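Elongation factor 1-beta (Pyrococcus horikoshii OT-3, PDB 7CSL) probably promotes the exchange of GDP for GTP on elongation factor 1-alpha, regenerating the GTP-bound form that delivers aminoacyl-tRNA during translation. Local coordinates at residues Lys27-Ile32 against Leu53-Leu58. Residues are numbered along the deposited sequence; the frame is centred on the assembly and turned at random.
Sequences KLKKVI and LKFYVL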
loop_
_atom_site.group_PDB
_atom_site.type_symbol
_atom_site.label_atom_id
_atom_site.label_comp_id
_atom_site.label_asym_id
_atom_site.label_seq_id
_atom_site.Cartn_x
_atom_site.Cartn_y
_atom_site.Cartn_z
ATOM N N LYS C 27 25.099 -10.713 -7.015
ATOM C CA LYS C 27 24.475 -12.044 -6.969
ATOM C C LYS C 27 22.975 -11.966 -7.129
ATOM O O LYS C 27 22.340 -12.805 -7.807
ATOM C CB LYS C 27 24.784 -12.776 -5.643
ATOM C CG LYS C 27 26.024 -13.673 -5.696
ATOM C CD LYS C 27 26.760 -13.750 -4.364
ATOM C CE LYS C 27 27.764 -14.906 -4.307
ATOM N NZ LYS C 27 27.252 -16.073 -3.519
ATOM N N LEU C 28 22.392 -10.993 -6.445
ATOM C CA LEU C 28 20.961 -10.746 -6.540
ATOM C C LEU C 28 20.564 -10.351 -7.955
ATOM O O LEU C 28 19.532 -10.775 -8.450
ATOM C CB LEU C 28 20.584 -9.618 -5.592
ATOM C CG LEU C 28 20.698 -10.001 -4.135
ATOM C CD1 LEU C 28 20.637 -8.724 -3.274
ATOM C CD2 LEU C 28 19.610 -10.995 -3.775
ATOM N N LYS C 29 21.387 -9.537 -8.601
ATOM C CA LYS C 29 21.079 -9.127 -9.969
ATOM C C LYS C 29 20.944 -10.342 -10.896
ATOM O O LYS C 29 20.027 -10.384 -11.698
ATOM C CB LYS C 29 22.098 -8.130 -10.490
ATOM C CG LYS C 29 21.913 -6.723 -9.943
ATOM C CD LYS C 29 23.145 -5.862 -10.194
ATOM C CE LYS C 29 22.824 -4.393 -10.017
ATOM N NZ LYS C 29 24.043 -3.538 -9.997
ATOM N N LYS C 30 21.794 -11.356 -10.716
ATOM C CA LYS C 30 21.800 -12.540 -11.588
ATOM C C LYS C 30 20.575 -13.462 -11.432
ATOM O O LYS C 30 20.377 -14.316 -12.275
ATOM C CB LYS C 30 23.096 -13.366 -11.375
ATOM C CG LYS C 30 24.372 -12.622 -11.785
ATOM C CD LYS C 30 25.650 -13.338 -11.306
ATOM C CE LYS C 30 25.847 -14.663 -12.029
ATOM N NZ LYS C 30 27.276 -15.114 -12.118
ATOM N N VAL C 31 19.804 -13.338 -10.343
ATOM C CA VAL C 31 18.627 -14.202 -10.114
ATOM C C VAL C 31 17.282 -13.523 -10.402
ATOM O O VAL C 31 16.282 -14.169 -10.278
ATOM C CB VAL C 31 18.570 -14.818 -8.685
ATOM C CG1 VAL C 31 19.836 -15.602 -8.392
ATOM C CG2 VAL C 31 18.301 -13.761 -7.578
ATOM N N ILE C 32 17.252 -12.232 -10.751
ATOM C CA ILE C 32 16.015 -11.632 -11.317
ATOM C C ILE C 32 15.667 -12.350 -12.643
ATOM O O ILE C 32 16.471 -12.365 -13.564
ATOM C CB ILE C 32 16.172 -10.143 -11.622
ATOM C CG1 ILE C 32 16.458 -9.349 -10.323
ATOM C CG2 ILE C 32 14.912 -9.595 -12.289
ATOM C CD1 ILE C 32 17.183 -8.055 -10.579
ATOM N N LEU C 53 19.568 -3.150 0.626
ATOM C CA LEU C 53 19.622 -2.936 -0.820
ATOM C C LEU C 53 18.156 -2.834 -1.275
ATOM O O LEU C 53 17.356 -3.737 -1.002
ATOM C CB LEU C 53 20.279 -4.099 -1.516
ATOM C CG LEU C 53 21.813 -4.241 -1.647
ATOM C CD1 LEU C 53 22.584 -3.759 -0.460
ATOM C CD2 LEU C 53 22.139 -5.691 -1.937
ATOM N N LYS C 54 17.827 -1.753 -1.970
ATOM C CA LYS C 54 16.493 -1.537 -2.549
ATOM C C LYS C 54 16.547 -1.621 -4.072
ATOM O O LYS C 54 17.101 -0.773 -4.736
ATOM C CB LYS C 54 15.928 -0.214 -2.052
ATOM C CG LYS C 54 15.399 -0.332 -0.626
ATOM C CD LYS C 54 15.210 1.034 0.024
ATOM C CE LYS C 54 14.129 1.887 -0.614
ATOM N NZ LYS C 54 14.661 2.888 -1.583
ATOM N N PHE C 55 16.016 -2.727 -4.585
ATOM C CA PHE C 55 15.932 -3.047 -5.990
ATOM C C PHE C 55 14.636 -2.525 -6.617
ATOM O O PHE C 55 13.555 -2.927 -6.229
ATOM C CB PHE C 55 15.991 -4.570 -6.169
ATOM C CG PHE C 55 17.364 -5.156 -5.922
ATOM C CD1 PHE C 55 17.855 -5.290 -4.640
ATOM C CD2 PHE C 55 18.165 -5.572 -6.983
ATOM C CE1 PHE C 55 19.111 -5.834 -4.427
ATOM C CE2 PHE C 55 19.416 -6.112 -6.779
ATOM C CZ PHE C 55 19.897 -6.222 -5.513
ATOM N N TYR C 56 14.771 -1.656 -7.604
ATOM C CA TYR C 56 13.641 -1.120 -8.370
ATOM C C TYR C 56 13.409 -2.078 -9.535
ATOM O O TYR C 56 13.947 -1.902 -10.633
ATOM C CB TYR C 56 13.925 0.307 -8.785
ATOM C CG TYR C 56 13.938 1.217 -7.591
ATOM C CD1 TYR C 56 14.960 1.131 -6.629
ATOM C CD2 TYR C 56 12.917 2.121 -7.374
ATOM C CE1 TYR C 56 14.952 1.917 -5.489
ATOM C CE2 TYR C 56 12.914 2.948 -6.239
ATOM C CZ TYR C 56 13.939 2.840 -5.297
ATOM O OH TYR C 56 13.969 3.638 -4.151
ATOM N N VAL C 57 12.618 -3.108 -9.272
ATOM C CA VAL C 57 12.352 -4.151 -10.273
ATOM C C VAL C 57 11.258 -3.667 -11.229
ATOM O O VAL C 57 10.219 -3.233 -10.772
ATOM C CB VAL C 57 11.937 -5.468 -9.603
ATOM C CG1 VAL C 57 11.812 -6.620 -10.607
ATOM C CG2 VAL C 57 12.977 -5.890 -8.542
ATOM N N LEU C 58 11.498 -3.827 -12.543
ATOM C CA LEU C 58 10.551 -3.531 -13.591
ATOM C C LEU C 58 9.766 -4.774 -13.968
ATOM O O LEU C 58 10.317 -5.886 -14.151
ATOM C CB LEU C 58 11.262 -2.982 -14.839
ATOM C CG LEU C 58 12.174 -1.799 -14.547
ATOM C CD1 LEU C 58 13.009 -1.420 -15.748
ATOM C CD2 LEU C 58 11.316 -0.637 -14.022
#
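Leu-28 of helix 21-29 meets the outer end of the Phe-55 ring, which rises from the middle of strand 50-59. The contact starts at CB of Leu-28, which lies 3.5 Å from CZ of Phe-55, with CE2 next nearest. CG of Leu-28 stands farther back, 4.1 Å from CZ of Phe-55. Placed anti to the carbonyl carbon (chi1 -69°), this CG carries CD1 of Leu-28 closest of all, 3.4 Å from CZ of Phe-55, coming in obliquely to the ring and also touching CE1. That methyl additionally meets Leu-53, whose CD2 lies 3.6 Å from CD1 of Leu-28, so one branch bridges two side chains on the same side of the strand. The leucine and phenylalanine side chains cross at about a right angle. At the ring's edge, CG of Lys-29 packs 4.1 Å from CE2 of Phe-55; the extended lysine chain then carries NZ to a salt bridge with Glu-25. Ile-32 closes a type I turn from Lys-29, and its CD1 approaches obliquely, 4.5 Å from CD2 of Phe-55. Leu-28, Leu-53 and Phe-55 are buried, with Lys-29 at the exposed margin. Helices 21-29 and 67-75 pack on the four-stranded antiparallel sheet in a ferredoxin-like alpha-beta sandwich; Val-12 of strand 6-14 touches both Leu-28 and Phe-55, and Phe-74 of helix 67-75 packs against both as well.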